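Local coordinates for signal transduction protein pmrD (Escherichia coli, PDB 4HN7) that binds the phosphorylated response regulator BasR and so promotes induction of BasR-activated genes, giving polymyxin resistance in some natural isolates, at residues 1-9 against 19-30; 44-53 against 56-66. All coordinates share one frame; numbering follows the deposited sequence.

Contact 1 of 2, residues 1-9 against 19-30; sequences MEWLVKKSC and LMLCDAGGAIKM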
loop_
_atom_site.group_PDB
_atom_site.type_symbol
_atom_site.label_atom_id
_atom_site.label_comp_id
_atom_site.label_asym_id
_atom_site.label_seq_id
_atom_site.Cartn_x
_atom_site.Cartn_y
_atom_site.Cartn_z
ATOM N N MET A 1 8.894 -2.112 -15.071
ATOM C CA MET A 1 7.766 -2.294 -16.021
ATOM C C MET A 1 6.413 -2.202 -15.369
ATOM O O MET A 1 6.157 -2.716 -14.287
ATOM C CB MET A 1 7.833 -3.653 -16.713
ATOM C CG MET A 1 8.839 -3.740 -17.816
ATOM S SD MET A 1 8.677 -5.333 -18.599
ATOM C CE MET A 1 10.016 -5.199 -19.803
ATOM N N GLU A 2 5.529 -1.600 -16.127
ATOM C CA GLU A 2 4.149 -1.545 -15.826
ATOM C C GLU A 2 3.504 -2.680 -16.563
ATOM O O GLU A 2 3.990 -3.107 -17.599
ATOM C CB GLU A 2 3.637 -0.205 -16.277
ATOM C CG GLU A 2 4.264 0.959 -15.483
ATOM C CD GLU A 2 3.737 2.351 -15.895
ATOM O OE1 GLU A 2 3.458 2.522 -17.085
ATOM O OE2 GLU A 2 3.628 3.289 -15.068
ATOM N N TRP A 3 2.398 -3.170 -16.033
ATOM C CA TRP A 3 1.788 -4.376 -16.532
ATOM C C TRP A 3 0.379 -4.044 -16.648
ATOM O O TRP A 3 -0.132 -3.391 -15.803
ATOM C CB TRP A 3 1.947 -5.464 -15.513
ATOM C CG TRP A 3 3.391 -5.839 -15.317
ATOM C CD1 TRP A 3 4.267 -5.360 -14.363
ATOM C CD2 TRP A 3 4.163 -6.746 -16.158
ATOM N NE1 TRP A 3 5.520 -5.906 -14.586
ATOM C CE2 TRP A 3 5.469 -6.768 -15.660
ATOM C CE3 TRP A 3 3.851 -7.557 -17.256
ATOM C CZ2 TRP A 3 6.449 -7.552 -16.237
ATOM C CZ3 TRP A 3 4.829 -8.323 -17.828
ATOM C CH2 TRP A 3 6.104 -8.340 -17.312
ATOM N N LEU A 4 -0.267 -4.530 -17.674
ATOM C CA LEU A 4 -1.697 -4.397 -17.791
ATOM C C LEU A 4 -2.344 -5.721 -17.419
ATOM O O LEU A 4 -1.963 -6.769 -17.912
ATOM C CB LEU A 4 -2.016 -4.043 -19.224
ATOM C CG LEU A 4 -2.788 -2.744 -19.457
ATOM C CD1 LEU A 4 -3.056 -1.948 -18.193
ATOM C CD2 LEU A 4 -2.035 -1.868 -20.448
ATOM N N VAL A 5 -3.300 -5.701 -16.528
ATOM C CA VAL A 5 -3.973 -6.932 -16.183
ATOM C C VAL A 5 -4.902 -7.344 -17.295
ATOM O O VAL A 5 -5.895 -6.694 -17.478
ATOM C CB VAL A 5 -4.819 -6.745 -14.955
ATOM C CG1 VAL A 5 -5.509 -8.052 -14.584
ATOM C CG2 VAL A 5 -3.961 -6.183 -13.832
ATOM N N LYS A 6 -4.592 -8.420 -18.013
ATOM C CA LYS A 6 -5.420 -8.913 -19.118
ATOM C C LYS A 6 -6.497 -9.866 -18.676
ATOM O O LYS A 6 -7.489 -9.951 -19.346
ATOM C CB LYS A 6 -4.590 -9.614 -20.178
ATOM C CG LYS A 6 -3.801 -8.684 -21.111
ATOM C CD LYS A 6 -4.719 -7.856 -21.997
ATOM C CE LYS A 6 -4.456 -8.111 -23.482
ATOM N NZ LYS A 6 -5.706 -7.981 -24.307
ATOM N N LYS A 7 -6.301 -10.589 -17.583
ATOM C CA LYS A 7 -7.278 -11.542 -17.070
ATOM C C LYS A 7 -7.065 -11.700 -15.620
ATOM O O LYS A 7 -5.947 -11.736 -15.217
ATOM C CB LYS A 7 -7.044 -12.942 -17.591
ATOM C CG LYS A 7 -6.992 -13.146 -19.087
ATOM C CD LYS A 7 -6.141 -14.384 -19.359
ATOM C CE LYS A 7 -6.267 -14.902 -20.781
ATOM N NZ LYS A 7 -7.385 -15.882 -20.885
ATOM N N SER A 8 -8.141 -11.905 -14.863
ATOM C CA SER A 8 -8.162 -12.084 -13.386
ATOM C C SER A 8 -8.932 -13.359 -12.981
ATOM O O SER A 8 -9.697 -13.928 -13.751
ATOM C CB SER A 8 -8.760 -10.848 -12.684
ATOM O OG SER A 8 -8.908 -11.029 -11.292
ATOM N N CYS A 9 -8.689 -13.802 -11.764
ATOM C CA CYS A 9 -9.000 -15.157 -11.317
ATOM C C CYS A 9 -8.861 -15.076 -9.802
ATOM O O CYS A 9 -7.895 -14.504 -9.278
ATOM C CB CYS A 9 -7.989 -16.164 -11.901
ATOM S SG CYS A 9 -8.617 -17.842 -12.258
ATOM N N LEU A 19 -3.312 -13.629 -11.985
ATOM C CA LEU A 19 -3.487 -12.585 -12.972
ATOM C C LEU A 19 -2.697 -12.911 -14.201
ATOM O O LEU A 19 -1.607 -13.371 -14.119
ATOM C CB LEU A 19 -2.996 -11.245 -12.426
ATOM C CG LEU A 19 -3.639 -10.648 -11.194
ATOM C CD1 LEU A 19 -2.861 -9.393 -10.907
ATOM C CD2 LEU A 19 -5.128 -10.328 -11.300
ATOM N N MET A 20 -3.267 -12.675 -15.349
ATOM C CA MET A 20 -2.518 -12.696 -16.536
ATOM C C MET A 20 -2.236 -11.214 -16.792
ATOM O O MET A 20 -3.087 -10.382 -16.637
ATOM C CB MET A 20 -3.323 -13.361 -17.646
ATOM C CG MET A 20 -2.489 -13.926 -18.788
ATOM S SD MET A 20 -2.143 -12.797 -20.160
ATOM C CE MET A 20 -3.409 -13.308 -21.316
ATOM N N LEU A 21 -1.000 -10.900 -17.106
ATOM C CA LEU A 21 -0.512 -9.538 -17.200
ATOM C C LEU A 21 0.223 -9.443 -18.507
ATOM O O LEU A 21 0.788 -10.389 -18.930
ATOM C CB LEU A 21 0.487 -9.294 -16.096
ATOM C CG LEU A 21 0.052 -9.420 -14.665
ATOM C CD1 LEU A 21 1.333 -9.427 -13.870
ATOM C CD2 LEU A 21 -0.871 -8.276 -14.237
ATOM N N CYS A 22 0.197 -8.344 -19.205
ATOM C CA CYS A 22 1.156 -8.223 -20.254
ATOM C C CYS A 22 1.776 -6.828 -20.222
ATOM O O CYS A 22 1.128 -5.893 -19.799
ATOM C CB CYS A 22 0.543 -8.570 -21.573
ATOM S SG CYS A 22 -0.276 -7.179 -22.314
ATOM N N ASP A 23 3.050 -6.737 -20.611
ATOM C CA ASP A 23 3.804 -5.493 -20.735
ATOM C C ASP A 23 3.212 -4.571 -21.869
ATOM O O ASP A 23 2.486 -5.042 -22.730
ATOM C CB ASP A 23 5.350 -5.810 -20.784
ATOM C CG ASP A 23 5.957 -5.871 -22.182
ATOM O OD1 ASP A 23 7.110 -5.392 -22.347
ATOM O OD2 ASP A 23 5.340 -6.399 -23.138
ATOM N N ALA A 24 3.446 -3.247 -21.805
ATOM C CA ALA A 24 3.069 -2.281 -22.876
ATOM C C ALA A 24 3.940 -2.490 -24.072
ATOM O O ALA A 24 5.116 -2.147 -24.092
ATOM C CB ALA A 24 3.276 -0.875 -22.402
ATOM N N GLY A 25 3.378 -3.024 -25.111
ATOM C CA GLY A 25 4.235 -3.688 -26.063
ATOM C C GLY A 25 3.626 -5.052 -26.252
ATOM O O GLY A 25 3.437 -5.511 -27.387
ATOM N N GLY A 26 3.296 -5.679 -25.121
ATOM C CA GLY A 26 2.632 -6.989 -25.067
ATOM C C GLY A 26 3.488 -8.080 -25.675
ATOM O O GLY A 26 2.991 -9.168 -26.031
ATOM N N ALA A 27 4.776 -7.781 -25.807
ATOM C CA ALA A 27 5.745 -8.786 -26.139
ATOM C C ALA A 27 5.624 -9.918 -25.122
ATOM O O ALA A 27 5.466 -11.059 -25.477
ATOM C CB ALA A 27 7.137 -8.153 -26.096
ATOM N N ILE A 28 5.595 -9.532 -23.862
ATOM C CA ILE A 28 5.734 -10.381 -22.708
ATOM C C ILE A 28 4.434 -10.502 -21.924
ATOM O O ILE A 28 3.886 -9.527 -21.533
ATOM C CB ILE A 28 6.789 -9.766 -21.806
ATOM C CG1 ILE A 28 8.052 -9.542 -22.627
ATOM C CG2 ILE A 28 7.078 -10.692 -20.654
ATOM C CD1 ILE A 28 9.024 -8.547 -22.057
ATOM N N LYS A 29 3.951 -11.720 -21.704
ATOM C CA LYS A 29 2.737 -11.983 -20.983
ATOM C C LYS A 29 3.148 -12.902 -19.870
ATOM O O LYS A 29 3.989 -13.724 -20.086
ATOM C CB LYS A 29 1.747 -12.670 -21.891
ATOM C CG LYS A 29 1.656 -12.026 -23.252
ATOM C CD LYS A 29 0.361 -12.373 -23.962
ATOM C CE LYS A 29 0.278 -11.734 -25.350
ATOM N NZ LYS A 29 -0.453 -10.414 -25.375
ATOM N N MET A 30 2.608 -12.736 -18.672
ATOM C CA MET A 30 3.071 -13.443 -17.501
ATOM C C MET A 30 1.813 -13.868 -16.812
ATOM O O MET A 30 0.767 -13.360 -17.096
ATOM C CB MET A 30 3.872 -12.554 -16.538
ATOM C CG MET A 30 5.161 -11.985 -17.083
ATOM S SD MET A 30 6.571 -13.115 -17.288
ATOM C CE MET A 30 6.995 -13.330 -15.581
#
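Leu-4 and Cys-22 are joined by two backbone hydrogen bonds between antiparallel strands 3-9 and 19-23. Leu-4 N gives a nearly straight bond to Cys-22 O (2.9 Å, 177° at the hydrogen). Cys-22 N returns one to Leu-4 O. Further along, Met-20 N bonds to Lys-7 O at 2.8 Å. Met-20 O takes Lys-6 N at 2.8 Å and, weakly, Lys-7 N. Two consecutive residues thus face Met-20. This is a classic beta bulge, and it shifts the register by one residue after Val-5. The strands form the first hairpin of a closed six-stranded antiparallel barrel.

Apolar contacts gather on the face that carries Trp-3, Val-5, Leu-19 and Leu-21. The six-membered ring of Trp-3 approaches Met-30 obliquely, with CZ3 3.8 Å from Met-30 CG. Ile-28 O lies at the ring edge, near its plane. Val-5 holds CG1 opposite its backbone N (chi1 -179°), and this branch meets Leu-19 CD2, while CG2 packs on Leu-21 CD2 at 3.8 Å. Val-40 touches both Val-5 and Leu-19. The methyl end of the extended Met-1 chain comes against Ile-28 CD1 and Asp-23 OD1.

Met-20 and Lys-7 meet on the other face. The aliphatic chain of Lys-7 runs past Met-20, and its CD lies 3.5 Å from Met-20 CB. Trp-77 of helix 74-84 touches Met-20 and makes a cation-pi contact with Lys-7.

One side-chain hydrogen bond braces the turn of 19-30. Asp-23 OD2 accepts Ile-28 N at 3.2 Å, from above the carboxylate plane. At the far end, Cys-9 is disulfide-bonded to Cys-81.

Contact 2 of 2, residues 44-53 against 56-66; sequences DLLSPLQNAL and INREKLHTVKV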
loop_
_atom_site.group_PDB
_atom_site.type_symbol
_atom_site.label_atom_id
_atom_site.label_comp_id
_atom_site.label_asym_id
_atom_site.label_seq_id
_atom_site.Cartn_x
_atom_site.Cartn_y
_atom_site.Cartn_z
ATOM N N ASP A 44 -6.759 -2.835 -15.428
ATOM C CA ASP A 44 -5.872 -2.152 -14.500
ATOM C C ASP A 44 -4.379 -2.180 -14.892
ATOM O O ASP A 44 -3.860 -3.060 -15.592
ATOM C CB ASP A 44 -6.066 -2.651 -13.091
ATOM C CG ASP A 44 -7.412 -2.215 -12.503
ATOM O OD1 ASP A 44 -7.748 -2.556 -11.340
ATOM O OD2 ASP A 44 -8.159 -1.520 -13.215
ATOM N N LEU A 45 -3.719 -1.108 -14.489
ATOM C CA LEU A 45 -2.310 -0.945 -14.653
ATOM C C LEU A 45 -1.673 -1.238 -13.284
ATOM O O LEU A 45 -2.095 -0.695 -12.267
ATOM C CB LEU A 45 -2.008 0.504 -15.012
ATOM C CG LEU A 45 -0.571 0.981 -15.154
ATOM C CD1 LEU A 45 -0.039 0.513 -16.453
ATOM C CD2 LEU A 45 -0.499 2.482 -15.110
ATOM N N LEU A 46 -0.619 -2.047 -13.287
ATOM C CA LEU A 46 0.242 -2.214 -12.106
ATOM C C LEU A 46 1.609 -1.618 -12.331
ATOM O O LEU A 46 2.274 -2.001 -13.262
ATOM C CB LEU A 46 0.433 -3.686 -11.802
ATOM C CG LEU A 46 -0.866 -4.398 -11.515
ATOM C CD1 LEU A 46 -0.547 -5.855 -11.594
ATOM C CD2 LEU A 46 -1.414 -4.033 -10.158
ATOM N N SER A 47 2.043 -0.712 -11.472
ATOM C CA SER A 47 3.282 -0.005 -11.696
ATOM C C SER A 47 4.177 -0.325 -10.549
ATOM O O SER A 47 3.733 -0.302 -9.418
ATOM C CB SER A 47 2.988 1.475 -11.731
ATOM O OG SER A 47 1.556 1.655 -11.778
ATOM N N PRO A 48 5.452 -0.609 -10.823
ATOM C CA PRO A 48 6.433 -0.913 -9.789
ATOM C C PRO A 48 6.607 0.188 -8.792
ATOM O O PRO A 48 6.684 1.312 -9.197
ATOM C CB PRO A 48 7.718 -1.057 -10.562
ATOM C CG PRO A 48 7.483 -0.282 -11.782
ATOM C CD PRO A 48 6.071 -0.493 -12.139
ATOM N N LEU A 49 6.606 -0.149 -7.508
ATOM C CA LEU A 49 7.103 0.718 -6.419
ATOM C C LEU A 49 8.507 0.297 -5.936
ATOM O O LEU A 49 9.451 1.085 -5.847
ATOM C CB LEU A 49 6.194 0.631 -5.184
ATOM C CG LEU A 49 4.856 1.340 -5.282
ATOM C CD1 LEU A 49 3.980 1.073 -4.081
ATOM C CD2 LEU A 49 5.102 2.823 -5.421
ATOM N N GLN A 50 8.599 -0.969 -5.603
ATOM C CA GLN A 50 9.722 -1.548 -4.940
ATOM C C GLN A 50 9.795 -3.020 -5.415
ATOM O O GLN A 50 9.257 -3.372 -6.493
ATOM C CB GLN A 50 9.497 -1.405 -3.455
ATOM C CG GLN A 50 10.254 -2.396 -2.633
ATOM C CD GLN A 50 10.303 -1.998 -1.219
ATOM O OE1 GLN A 50 9.960 -2.788 -0.361
ATOM N NE2 GLN A 50 10.715 -0.768 -0.953
ATOM N N ASN A 51 10.481 -3.871 -4.662
ATOM C CA ASN A 51 10.811 -5.190 -5.146
ATOM C C ASN A 51 9.535 -5.938 -4.982
ATOM O O ASN A 51 9.103 -6.093 -3.847
ATOM C CB ASN A 51 11.923 -5.856 -4.297
ATOM C CG ASN A 51 13.341 -5.377 -4.644
ATOM O OD1 ASN A 51 14.185 -6.193 -5.011
ATOM N ND2 ASN A 51 13.615 -4.072 -4.498
ATOM N N ALA A 52 8.890 -6.341 -6.080
ATOM C CA ALA A 52 7.608 -7.091 -5.994
ATOM C C ALA A 52 6.454 -6.352 -5.319
ATOM O O ALA A 52 5.442 -6.943 -5.051
ATOM C CB ALA A 52 7.824 -8.416 -5.309
ATOM N N LEU A 53 6.610 -5.059 -5.046
ATOM C CA LEU A 53 5.525 -4.225 -4.576
ATOM C C LEU A 53 5.156 -3.314 -5.735
ATOM O O LEU A 53 6.010 -2.725 -6.386
ATOM C CB LEU A 53 5.938 -3.439 -3.342
ATOM C CG LEU A 53 4.776 -2.948 -2.522
ATOM C CD1 LEU A 53 3.959 -4.049 -1.951
ATOM C CD2 LEU A 53 5.264 -2.115 -1.382
ATOM N N ILE A 56 -1.751 -0.066 -8.007
ATOM C CA ILE A 56 -2.823 -0.259 -8.965
ATOM C C ILE A 56 -3.188 1.104 -9.514
ATOM O O ILE A 56 -3.541 2.013 -8.762
ATOM C CB ILE A 56 -4.041 -0.952 -8.282
ATOM C CG1 ILE A 56 -3.611 -2.276 -7.616
ATOM C CG2 ILE A 56 -5.162 -1.240 -9.288
ATOM C CD1 ILE A 56 -4.466 -2.649 -6.421
ATOM N N ASN A 57 -3.081 1.267 -10.821
ATOM C CA ASN A 57 -3.523 2.527 -11.500
ATOM C C ASN A 57 -2.845 3.748 -10.875
ATOM O O ASN A 57 -3.436 4.806 -10.624
ATOM C CB ASN A 57 -5.025 2.676 -11.423
ATOM C CG ASN A 57 -5.750 1.627 -12.177
ATOM O OD1 ASN A 57 -5.268 1.094 -13.175
ATOM N ND2 ASN A 57 -6.916 1.300 -11.693
ATOM N N ARG A 58 -1.575 3.552 -10.603
ATOM C CA ARG A 58 -0.700 4.552 -10.132
ATOM C C ARG A 58 -1.138 5.138 -8.827
ATOM O O ARG A 58 -0.675 6.197 -8.465
ATOM C CB ARG A 58 -0.492 5.573 -11.224
ATOM C CG ARG A 58 0.793 5.296 -11.979
ATOM C CD ARG A 58 0.796 5.672 -13.440
ATOM N NE ARG A 58 1.848 6.670 -13.685
ATOM C CZ ARG A 58 3.158 6.450 -13.648
ATOM N NH1 ARG A 58 3.641 5.233 -13.395
ATOM N NH2 ARG A 58 3.988 7.471 -13.881
ATOM N N GLU A 59 -1.974 4.417 -8.083
ATOM C CA GLU A 59 -2.332 4.803 -6.728
ATOM C C GLU A 59 -1.431 4.146 -5.720
ATOM O O GLU A 59 -1.678 3.032 -5.358
ATOM C CB GLU A 59 -3.734 4.352 -6.431
ATOM C CG GLU A 59 -4.746 5.100 -7.233
ATOM C CD GLU A 59 -6.122 4.785 -6.768
ATOM O OE1 GLU A 59 -6.829 4.049 -7.510
ATOM O OE2 GLU A 59 -6.446 5.240 -5.643
ATOM N N LYS A 60 -0.419 4.863 -5.240
ATOM C CA LYS A 60 0.626 4.311 -4.354
ATOM C C LYS A 60 0.077 3.635 -3.119
ATOM O O LYS A 60 0.683 2.700 -2.589
ATOM C CB LYS A 60 1.534 5.420 -3.878
ATOM C CG LYS A 60 2.481 5.913 -4.933
ATOM C CD LYS A 60 3.240 7.116 -4.412
ATOM C CE LYS A 60 3.998 7.786 -5.532
ATOM N NZ LYS A 60 4.677 6.731 -6.320
ATOM N N LEU A 61 -1.060 4.134 -2.667
ATOM C CA LEU A 61 -1.777 3.616 -1.518
ATOM C C LEU A 61 -2.494 2.306 -1.777
ATOM O O LEU A 61 -2.999 1.700 -0.833
ATOM C CB LEU A 61 -2.825 4.636 -1.089
ATOM C CG LEU A 61 -2.716 5.290 0.281
ATOM C CD1 LEU A 61 -1.281 5.457 0.722
ATOM C CD2 LEU A 61 -3.441 6.612 0.238
ATOM N N HIS A 62 -2.594 1.885 -3.040
ATOM C CA HIS A 62 -3.259 0.659 -3.356
ATOM C C HIS A 62 -2.241 -0.318 -3.841
ATOM O O HIS A 62 -2.079 -0.505 -5.025
ATOM C CB HIS A 62 -4.289 0.939 -4.393
ATOM C CG HIS A 62 -5.403 1.769 -3.884
ATOM N ND1 HIS A 62 -6.609 1.859 -4.526
ATOM C CD2 HIS A 62 -5.509 2.530 -2.775
ATOM C CE1 HIS A 62 -7.403 2.659 -3.844
ATOM N NE2 HIS A 62 -6.753 3.096 -2.786
ATOM N N THR A 63 -1.566 -0.959 -2.909
ATOM C CA THR A 63 -0.460 -1.774 -3.247
ATOM C C THR A 63 -0.862 -3.200 -3.466
ATOM O O THR A 63 -1.956 -3.612 -3.086
ATOM C CB THR A 63 0.552 -1.682 -2.153
ATOM O OG1 THR A 63 -0.132 -1.970 -0.968
ATOM C CG2 THR A 63 1.071 -0.282 -2.017
ATOM N N VAL A 64 -0.015 -3.927 -4.204
ATOM C CA VAL A 64 -0.156 -5.367 -4.381
ATOM C C VAL A 64 1.212 -6.034 -4.318
ATOM O O VAL A 64 2.181 -5.451 -4.756
ATOM C CB VAL A 64 -0.905 -5.814 -5.667
ATOM C CG1 VAL A 64 -1.459 -4.665 -6.436
ATOM C CG2 VAL A 64 -0.032 -6.640 -6.558
ATOM N N LYS A 65 1.263 -7.253 -3.765
ATOM C CA LYS A 65 2.529 -7.993 -3.534
ATOM C C LYS A 65 2.426 -9.091 -4.530
ATOM O O LYS A 65 1.368 -9.733 -4.603
ATOM C CB LYS A 65 2.591 -8.564 -2.107
ATOM C CG LYS A 65 3.932 -8.477 -1.337
ATOM C CD LYS A 65 3.759 -8.826 0.172
ATOM C CE LYS A 65 4.657 -8.034 1.182
ATOM N NZ LYS A 65 4.234 -7.876 2.650
ATOM N N VAL A 66 3.463 -9.266 -5.349
ATOM C CA VAL A 66 3.557 -10.403 -6.236
ATOM C C VAL A 66 4.146 -11.537 -5.444
ATOM O O VAL A 66 5.215 -11.421 -4.970
ATOM C CB VAL A 66 4.489 -10.168 -7.415
ATOM C CG1 VAL A 66 4.684 -11.427 -8.174
ATOM C CG2 VAL A 66 3.920 -9.134 -8.338
#
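Asn-57 grips the start of strand 45-50 through its backbone and its side chain. Its N gives an almost straight bond to Leu-45 O (2.6 Å), in the carbonyl plane. Its OD1 accepts Leu-45 N at 3.0 Å, with the donor tilted 29° from the amide plane. ND2 reaches Asp-44 OD2 only weakly; carboxylate and amide stand 79° apart. Asn-57 CG lies beside its own backbone N (chi1 -65°), which lets the amide turn back to Leu-45.

Leu-46 CD2 meets both Ile-56 CG1 and Val-64 CG1, each at 3.8 Å. Leu-46 and Ile-56 lie side by side; Val-64 crosses at about a right angle. Leu-49 CD1 meets Thr-63 CG2 at 3.8 Å. At the far end Val-66 N bonds to Ala-52 O at 3.1 Å.

Strand 53-56, whose ends fall in the two segments, lies between strands 45-50 and 63-71 in the antiparallel barrel. A type I' turn from Ile-56 to Glu-59 places Asn-57 and Arg-58. Arg-58 CD packs on Leu-45 CD2. Its guanidinium turns an edge to Ser-47 CB, and NH1 forms a salt bridge with Glu-2 OE2.

Further out, Lys-41 N bonds to Asp-44 OD1. Lys-60 NZ bonds to Gln-50 OE1 of the second subunit.

How the contacts relate
Contact 1 closes before contact 2 opens along the chain, and their centres lie about 13 Å apart. Strands 3-9 and 45-50 pair with each other, so the two contacts meet where the barrel closes. The probable hydrogen bond from Val-5 N to Asp-44 O (2.9 Å) belongs to this seam, as does backbone bonding between Trp-3 and Leu-46. A salt bridge ties Glu-2 OE2 to Arg-58 NH1 at 2.6 Å, linking the start of the chain to the turn of contact 2. Strands 29-35 and 63-71 are neighbours as well. The second subunit reaches contact 2 but does not touch the segments of contact 1.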